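Local coordinates for protein MGS-M4 (Unidentified, PDB 4Q3M) that is probably an aldo-keto reductase, an oxidoreductase with an alpha/beta (TIM) barrel fold whose substrate is unknown, at residues Glu122-Glu126 with Glu127-Lys131; Glu86-Asn89 with Thr90-Asn94; Asn113-Ser116 with Thr117-Phe121; Asn62-Arg65 with Glu66-Phe69. All coordinates share one frame; numbering follows the deposited sequence.

In the fold
All four contacts are local and lie in the helices and return loops of a TIM barrel. Contacts 1 and 3 both use helix 111-126: contact 3 is its first half, mostly buried with no fully exposed residue, and contact 1 is its C-terminal end. Contact 2 is a stretch of the adjacent helix 81-94, partly buried, and F88 there packs against L124 and V130 of contact 1. Contact 4, the 3-10 turn between helix 51-59 and strand 69-74, is mostly surface. The chemistry differs: i to i+4 bonds with threonine hydroxyls on backbone carbonyls in contacts 2 and 3, a glycine-ended cap in contact 1, and i to i+3 turn bonds with a charged arginine in contact 4.

Contact 1. Residues Glu122-Glu126 with Glu127-Lys131; sequences ETLYE and EGKVK
L124 and Y125, on the last turn of helix 111-126, face V130 where the chain leaves the helix. One methyl of V130 does the wedging: CG2 lies 3.7 Å from L124 CB and 4.0 Å from Y125 CB, and it also rests against the Y125 backbone, 3.4 Å from Y125 N. The far branch of L124 meets the extended chain of K129 at a slant, CD2 against CD at 4.0 Å, while F88 of helix 81-94 also touches L124, K129 and V130. With CG of Y125 anti to the backbone N (chi1 -174°), its ring runs beside the V130-K131 backbone, the K131 carbonyl oxygen at its edge, near the ring plane, 3.3 Å from CE1. N8 ND2 fixes that end, since it bonds to both the Y125 hydroxyl and K131 O. With an alanine here, N8 would probably lose its hydroxyl partner and a gap would open beside the K131 carbonyl. On the solvent side T123 and E127 lie side by side and point the same way, CG2 being 3.7 Å from OE2; the T123 hydroxyl bonds to the Y81 hydroxyl and to R119 O. The backbone closes around G128, whose phi of 77° ends the helix. K129 N donates to L124 O at 2.9 Å, nearly in line with the carbonyl, and G128 N makes a weak bond to Y125 O at 3.2 Å. These two bonds define a Schellman motif, here ending a barrel helix before strand 133-136, with the aliphatic part of K129 against L124 in the place where the motif's hydrophobic pair usually sits.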
# COMPACT_ATOMS: atom_id res chain seq x y z
N GLU A 122 17.18 20.87 -0.14
CA GLU A 122 17.07 22.15 0.54
C GLU A 122 18.23 23.08 0.19
O GLU A 122 18.05 24.29 0.05
CB GLU A 122 17.01 21.94 2.06
CG GLU A 122 15.71 21.30 2.53
CD GLU A 122 15.70 21.04 4.02
OE1 GLU A 122 16.79 20.82 4.60
OE2 GLU A 122 14.60 21.05 4.62
N THR A 123 19.43 22.51 0.06
CA THR A 123 20.60 23.28 -0.34
C THR A 123 20.41 23.83 -1.75
O THR A 123 20.71 25.00 -2.02
CB THR A 123 21.89 22.43 -0.29
OG1 THR A 123 22.12 21.99 1.06
CG2 THR A 123 23.08 23.24 -0.76
N LEU A 124 19.90 22.99 -2.64
CA LEU A 124 19.64 23.39 -4.02
C LEU A 124 18.55 24.45 -4.10
O LEU A 124 18.60 25.34 -4.95
CB LEU A 124 19.26 22.17 -4.87
CG LEU A 124 20.33 21.09 -5.02
CD1 LEU A 124 19.73 19.82 -5.59
CD2 LEU A 124 21.48 21.58 -5.88
N TYR A 125 17.56 24.34 -3.22
CA TYR A 125 16.46 25.30 -3.17
C TYR A 125 16.96 26.66 -2.72
O TYR A 125 16.55 27.69 -3.26
CB TYR A 125 15.35 24.80 -2.25
CG TYR A 125 14.11 25.66 -2.24
CD1 TYR A 125 13.15 25.53 -3.24
CD2 TYR A 125 13.90 26.60 -1.24
CE1 TYR A 125 12.01 26.32 -3.24
CE2 TYR A 125 12.76 27.39 -1.23
CZ TYR A 125 11.82 27.25 -2.23
OH TYR A 125 10.69 28.03 -2.22
N GLU A 126 17.85 26.67 -1.73
CA GLU A 126 18.43 27.90 -1.23
C GLU A 126 19.34 28.54 -2.28
O GLU A 126 19.47 29.76 -2.33
CB GLU A 126 19.21 27.64 0.06
CG GLU A 126 18.33 27.23 1.24
CD GLU A 126 19.14 26.81 2.45
OE1 GLU A 126 20.39 26.82 2.37
OE2 GLU A 126 18.53 26.47 3.48
N GLU A 127 19.95 27.71 -3.11
CA GLU A 127 20.85 28.19 -4.16
C GLU A 127 20.08 28.61 -5.41
O GLU A 127 20.67 29.08 -6.38
CB GLU A 127 21.89 27.12 -4.50
CG GLU A 127 22.91 26.88 -3.40
CD GLU A 127 23.90 25.79 -3.75
OE1 GLU A 127 23.69 25.09 -4.76
OE2 GLU A 127 24.89 25.63 -3.01
N GLY A 128 18.77 28.42 -5.39
CA GLY A 128 17.91 28.85 -6.48
C GLY A 128 17.95 27.96 -7.71
O GLY A 128 17.56 28.38 -8.80
N LYS A 129 18.42 26.73 -7.54
CA LYS A 129 18.51 25.79 -8.66
C LYS A 129 17.22 24.99 -8.81
O LYS A 129 16.93 24.46 -9.88
CB LYS A 129 19.70 24.85 -8.48
CG LYS A 129 21.05 25.55 -8.63
CD LYS A 129 22.20 24.57 -8.51
CE LYS A 129 23.54 25.26 -8.70
NZ LYS A 129 24.68 24.32 -8.55
N VAL A 130 16.44 24.90 -7.74
CA VAL A 130 15.10 24.33 -7.81
C VAL A 130 14.07 25.30 -7.25
O VAL A 130 14.27 25.89 -6.18
CB VAL A 130 14.98 22.98 -7.07
CG1 VAL A 130 15.48 21.86 -7.95
CG2 VAL A 130 15.75 23.02 -5.77
N LYS A 131 12.96 25.47 -7.97
CA LYS A 131 11.92 26.41 -7.57
C LYS A 131 10.93 25.77 -6.61
O LYS A 131 10.18 26.47 -5.93
CB LYS A 131 11.20 26.94 -8.81
CG LYS A 131 12.09 27.76 -9.73
CD LYS A 131 12.74 28.91 -8.98
CE LYS A 131 13.71 29.68 -9.87
NZ LYS A 131 14.35 30.80 -9.13

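Contact 2. Residues Glu86-Asn89 with Thr90-Asn94; sequences EAFN and TSLKN
F88 and L92, one helical turn apart on helix 81-94, form the packed side of this contact. Their side chains meet at a slant, CE2 of the ring 4.1 Å from L92 CD2, and both press on I100; the ring also stands edge-to-face with Y103. The backbone between them is bonded in the same turn, L92 N to F88 O at 2.7 Å. S91 is buried as well. Its OG lies 3.1 Å from A87 O and hydrogen-bonds to E51 OE2, tying this flank of the helix to helix 51-59.

The backbone stays firmly bonded at T90 too, which grips the previous turn with two donors: its N and its OG1 both bond to E86 O, each at 3.1 Å, arriving from opposite faces of the carbonyl plane. The OG1 sits beside the backbone N (chi1 -59°), which turns the hydroxyl back along the helix. The loose side is that of the exposed E86 and K93 side chains. K93 runs extended past its CG, which lies against N89 O at 3.2 Å, and its NZ stays 6.6 Å from E86 OE2, a distance at which opposite charges could attract only weakly. F88 and L92 inward, E86 and K93 outward give the amphipathic pattern of an outer barrel helix, here the connection in the beta-alpha-beta unit from strand 69-74 to strand 102-105.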
# COMPACT_ATOMS: atom_id res chain seq x y z
N GLU A 86 25.10 15.60 -7.02
CA GLU A 86 25.72 15.21 -8.28
C GLU A 86 24.69 14.69 -9.28
O GLU A 86 24.77 15.00 -10.47
CB GLU A 86 26.81 14.15 -8.04
CG GLU A 86 27.48 13.64 -9.31
CD GLU A 86 28.39 14.67 -9.96
OE1 GLU A 86 28.60 15.76 -9.37
OE2 GLU A 86 28.89 14.40 -11.07
N ALA A 87 23.74 13.91 -8.79
CA ALA A 87 22.69 13.36 -9.65
C ALA A 87 21.78 14.46 -10.16
O ALA A 87 21.17 14.33 -11.22
CB ALA A 87 21.89 12.32 -8.89
N PHE A 88 21.69 15.55 -9.41
CA PHE A 88 20.89 16.70 -9.81
C PHE A 88 21.55 17.46 -10.95
O PHE A 88 20.89 17.87 -11.91
CB PHE A 88 20.67 17.63 -8.62
CG PHE A 88 19.94 18.90 -8.97
CD1 PHE A 88 18.58 18.89 -9.20
CD2 PHE A 88 20.63 20.10 -9.08
CE1 PHE A 88 17.91 20.05 -9.52
CE2 PHE A 88 19.96 21.27 -9.40
CZ PHE A 88 18.60 21.24 -9.63
N ASN A 89 22.87 17.66 -10.84
CA ASN A 89 23.63 18.34 -11.89
C ASN A 89 23.60 17.54 -13.18
O ASN A 89 23.57 18.11 -14.27
CB ASN A 89 25.07 18.57 -11.44
CG ASN A 89 25.16 19.25 -10.09
OD1 ASN A 89 24.38 20.15 -9.78
ND2 ASN A 89 26.12 18.81 -9.27
N THR A 90 23.60 16.22 -13.05
CA THR A 90 23.48 15.34 -14.21
C THR A 90 22.12 15.51 -14.87
O THR A 90 22.02 15.61 -16.09
CB THR A 90 23.68 13.86 -13.81
OG1 THR A 90 24.97 13.69 -13.22
CG2 THR A 90 23.56 12.96 -15.03
N SER A 91 21.07 15.56 -14.05
CA SER A 91 19.72 15.81 -14.54
C SER A 91 19.65 17.17 -15.21
O SER A 91 19.11 17.32 -16.31
CB SER A 91 18.71 15.74 -13.39
OG SER A 91 18.55 14.42 -12.92
N LEU A 92 20.22 18.16 -14.54
CA LEU A 92 20.19 19.54 -14.99
C LEU A 92 20.89 19.71 -16.33
O LEU A 92 20.38 20.39 -17.23
CB LEU A 92 20.84 20.44 -13.94
CG LEU A 92 20.58 21.93 -14.07
CD1 LEU A 92 19.09 22.18 -13.99
CD2 LEU A 92 21.31 22.70 -12.99
N LYS A 93 22.05 19.08 -16.48
CA LYS A 93 22.83 19.17 -17.71
C LYS A 93 22.17 18.40 -18.85
O LYS A 93 22.16 18.87 -19.99
CB LYS A 93 24.25 18.65 -17.48
CG LYS A 93 25.11 19.59 -16.65
CD LYS A 93 26.49 19.00 -16.40
CE LYS A 93 27.36 19.96 -15.62
NZ LYS A 93 28.72 19.41 -15.37
N ASN A 94 21.62 17.23 -18.55
CA ASN A 94 20.91 16.44 -19.55
C ASN A 94 19.71 17.20 -20.10
O ASN A 94 19.44 17.17 -21.30
CB ASN A 94 20.45 15.11 -18.96
CG ASN A 94 21.60 14.15 -18.70
OD1 ASN A 94 22.65 14.24 -19.34
ND2 ASN A 94 21.41 13.24 -17.75

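Contact 3. Residues Asn113-Ser116 with Thr117-Phe121; sequences NALS and TYRAF
Three i to i+4 backbone bonds join N113-S116 to T117-F121 in helix 111-126, the outer helix of the beta-alpha-beta unit between strands 102-105 and 133-136 of the TIM barrel. Y118 N reaches A114 O at 2.9 Å and R119 N reaches L115 O at 2.8 Å. The third is different, because N113 O takes two donors from T117. T117 N, at 3.1 Å, comes from well above the carbonyl plane (42° out of it), while OG1, at 2.6 Å, approaches almost head-on to the oxygen. G80 N also bonds to that hydroxyl, so the buried T117 OG1 links the helix to the loop before helix 81-94; S116 OG bonds close by to Y81 N.

Buried Y118 passes I133 of strand 133-136, and its OH bonds to I152 O. On a partly exposed flank L115 and R119 run side by side. R119 bends at chi2 (-72°), which brings the guanidinium alongside the leucine, and its far nitrogens are held by E122 OE1 at NH1 and N149 O at NH2. L115 CD1 lies over one face of the guanidinium, offset toward the rim, 3.5 Å from NH1.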
# COMPACT_ATOMS: atom_id res chain seq x y z
N ASN A 113 17.90 8.07 4.69
CA ASN A 113 18.16 8.32 3.28
C ASN A 113 17.26 9.42 2.74
O ASN A 113 17.66 10.18 1.86
CB ASN A 113 17.98 7.05 2.46
CG ASN A 113 19.16 6.11 2.57
OD1 ASN A 113 20.28 6.53 2.86
ND2 ASN A 113 18.92 4.82 2.32
N ALA A 114 16.04 9.49 3.27
CA ALA A 114 15.08 10.51 2.85
C ALA A 114 15.53 11.89 3.30
O ALA A 114 15.55 12.84 2.51
CB ALA A 114 13.70 10.19 3.39
N LEU A 115 15.90 12.00 4.57
CA LEU A 115 16.31 13.28 5.14
C LEU A 115 17.64 13.76 4.57
O LEU A 115 17.80 14.95 4.29
CB LEU A 115 16.40 13.17 6.67
CG LEU A 115 16.72 14.46 7.42
CD1 LEU A 115 15.72 15.55 7.08
CD2 LEU A 115 16.75 14.22 8.92
N SER A 116 18.58 12.84 4.40
CA SER A 116 19.89 13.17 3.84
C SER A 116 19.76 13.67 2.41
O SER A 116 20.44 14.60 1.99
CB SER A 116 20.82 11.96 3.89
OG SER A 116 22.11 12.30 3.40
N THR A 117 18.87 13.02 1.66
CA THR A 117 18.55 13.43 0.30
C THR A 117 17.86 14.78 0.27
O THR A 117 18.17 15.64 -0.57
CB THR A 117 17.65 12.40 -0.38
OG1 THR A 117 18.34 11.14 -0.47
CG2 THR A 117 17.24 12.89 -1.74
N TYR A 118 16.91 14.97 1.18
CA TYR A 118 16.11 16.19 1.20
C TYR A 118 16.94 17.39 1.64
O TYR A 118 16.69 18.51 1.20
CB TYR A 118 14.91 16.00 2.12
CG TYR A 118 13.81 17.00 1.88
CD1 TYR A 118 12.88 16.80 0.86
CD2 TYR A 118 13.69 18.14 2.66
CE1 TYR A 118 11.87 17.71 0.63
CE2 TYR A 118 12.68 19.06 2.44
CZ TYR A 118 11.78 18.84 1.42
OH TYR A 118 10.77 19.75 1.19
N ARG A 119 17.92 17.15 2.51
CA ARG A 119 18.85 18.20 2.92
C ARG A 119 19.59 18.75 1.71
O ARG A 119 19.88 19.94 1.62
CB ARG A 119 19.85 17.68 3.95
CG ARG A 119 19.29 17.55 5.36
CD ARG A 119 19.07 18.91 6.00
NE ARG A 119 18.59 18.80 7.37
CZ ARG A 119 17.30 18.85 7.72
NH1 ARG A 119 16.37 19.02 6.80
NH2 ARG A 119 16.96 18.74 9.00
N ALA A 120 19.89 17.86 0.76
CA ALA A 120 20.51 18.26 -0.49
C ALA A 120 19.52 19.04 -1.35
O ALA A 120 19.90 20.00 -2.02
CB ALA A 120 21.03 17.05 -1.24
N PHE A 121 18.26 18.62 -1.33
CA PHE A 121 17.20 19.35 -2.02
C PHE A 121 17.10 20.76 -1.47
O PHE A 121 16.95 21.73 -2.21
CB PHE A 121 15.84 18.64 -1.87
CG PHE A 121 15.66 17.45 -2.77
CD1 PHE A 121 16.74 16.73 -3.24
CD2 PHE A 121 14.38 17.06 -3.15
CE1 PHE A 121 16.55 15.63 -4.07
CE2 PHE A 121 14.19 15.97 -3.98
CZ PHE A 121 15.28 15.25 -4.43

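Contact 4. Residues Asn62-Arg65 with Glu66-Phe69; sequences NIPR and EEIF
P64 and R65 meet E67 and I68 in a short 3-10 turn that carries the TIM-barrel chain from helix 51-59 into strand 69-74. Two successive i to i+3 bonds make it: E67 N to P64 O at 3.1 Å and I68 N to R65 O at 3.0 Å, each donor standing about 50° out of its acceptor's carbonyl plane. Side chains close in around them. The E67 chain slants across the proline ring, CG 3.6 Å from P64 CB, on the exposed side. Toward the protein, I63 and I68 cross at about a right angle, and I63 CG2 lies 3.8 Å from I68 CD1.

R65 then folds back over the turn. Its CG is anti to the backbone N (chi1 165°) and the chain bends at chi2, which sets the edge of the guanidinium near I68 O. Further out, NH2 meets both D101 OD2, in a salt bridge, and Y99 O, while the Y99 ring makes a cation-pi contact with the guanidinium. Replacing R65 by an alanine is likely to leave the D101 carboxylate without its positive mate and Y99 without its cation. Within the turn itself, R65 NH1 comes to 2.6 Å from I68 O.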
# COMPACT_ATOMS: atom_id res chain seq x y z
N ASN A 62 10.51 26.99 -29.29
CA ASN A 62 10.41 28.45 -29.35
C ASN A 62 9.45 29.01 -28.30
O ASN A 62 8.86 30.07 -28.49
CB ASN A 62 9.97 28.90 -30.75
CG ASN A 62 10.95 28.50 -31.83
OD1 ASN A 62 12.10 28.18 -31.54
ND2 ASN A 62 10.50 28.53 -33.08
N ILE A 63 9.30 28.28 -27.20
CA ILE A 63 8.48 28.72 -26.08
C ILE A 63 9.37 29.08 -24.89
O ILE A 63 10.20 28.26 -24.48
CB ILE A 63 7.46 27.65 -25.66
CG1 ILE A 63 6.48 27.36 -26.81
CG2 ILE A 63 6.70 28.08 -24.41
CD1 ILE A 63 5.40 26.36 -26.45
N PRO A 64 9.22 30.30 -24.36
CA PRO A 64 10.02 30.81 -23.24
C PRO A 64 10.11 29.83 -22.07
O PRO A 64 9.11 29.26 -21.65
CB PRO A 64 9.26 32.07 -22.82
CG PRO A 64 8.63 32.55 -24.08
CD PRO A 64 8.25 31.30 -24.84
N ARG A 65 11.33 29.63 -21.58
CA ARG A 65 11.63 28.66 -20.53
C ARG A 65 10.78 28.83 -19.27
O ARG A 65 10.26 27.86 -18.73
CB ARG A 65 13.11 28.73 -20.16
CG ARG A 65 13.48 28.04 -18.85
CD ARG A 65 13.28 26.54 -18.94
NE ARG A 65 13.50 25.89 -17.65
CZ ARG A 65 12.55 25.68 -16.75
NH1 ARG A 65 11.30 26.07 -17.00
NH2 ARG A 65 12.84 25.09 -15.60
N GLU A 66 10.62 30.07 -18.83
CA GLU A 66 9.93 30.35 -17.57
C GLU A 66 8.42 30.11 -17.64
O GLU A 66 7.73 30.21 -16.63
CB GLU A 66 10.19 31.79 -17.13
CG GLU A 66 11.45 31.96 -16.30
CD GLU A 66 11.45 33.24 -15.49
OE1 GLU A 66 10.82 34.23 -15.92
OE2 GLU A 66 12.07 33.25 -14.40
N GLU A 67 7.92 29.78 -18.83
CA GLU A 67 6.50 29.51 -18.99
C GLU A 67 6.25 28.00 -19.11
O GLU A 67 5.12 27.57 -19.34
CB GLU A 67 5.95 30.24 -20.21
CG GLU A 67 6.61 31.59 -20.46
CD GLU A 67 5.85 32.46 -21.44
OE1 GLU A 67 5.02 31.91 -22.20
OE2 GLU A 67 6.08 33.68 -21.45
N ILE A 68 7.31 27.22 -18.93
CA ILE A 68 7.20 25.77 -18.96
C ILE A 68 7.65 25.15 -17.64
O ILE A 68 8.78 25.36 -17.20
CB ILE A 68 8.02 25.16 -20.11
CG1 ILE A 68 7.59 25.74 -21.45
CG2 ILE A 68 7.88 23.64 -20.12
CD1 ILE A 68 8.35 25.19 -22.63
N PHE A 69 6.76 24.39 -17.01
CA PHE A 69 7.05 23.73 -15.74
C PHE A 69 7.73 22.39 -15.98
O PHE A 69 7.13 21.48 -16.56
CB PHE A 69 5.76 23.54 -14.94
CG PHE A 69 5.98 23.26 -13.48
CD1 PHE A 69 6.29 21.98 -13.04
CD2 PHE A 69 5.86 24.27 -12.54
CE1 PHE A 69 6.48 21.73 -11.70
CE2 PHE A 69 6.06 24.02 -11.20
CZ PHE A 69 6.37 22.74 -10.78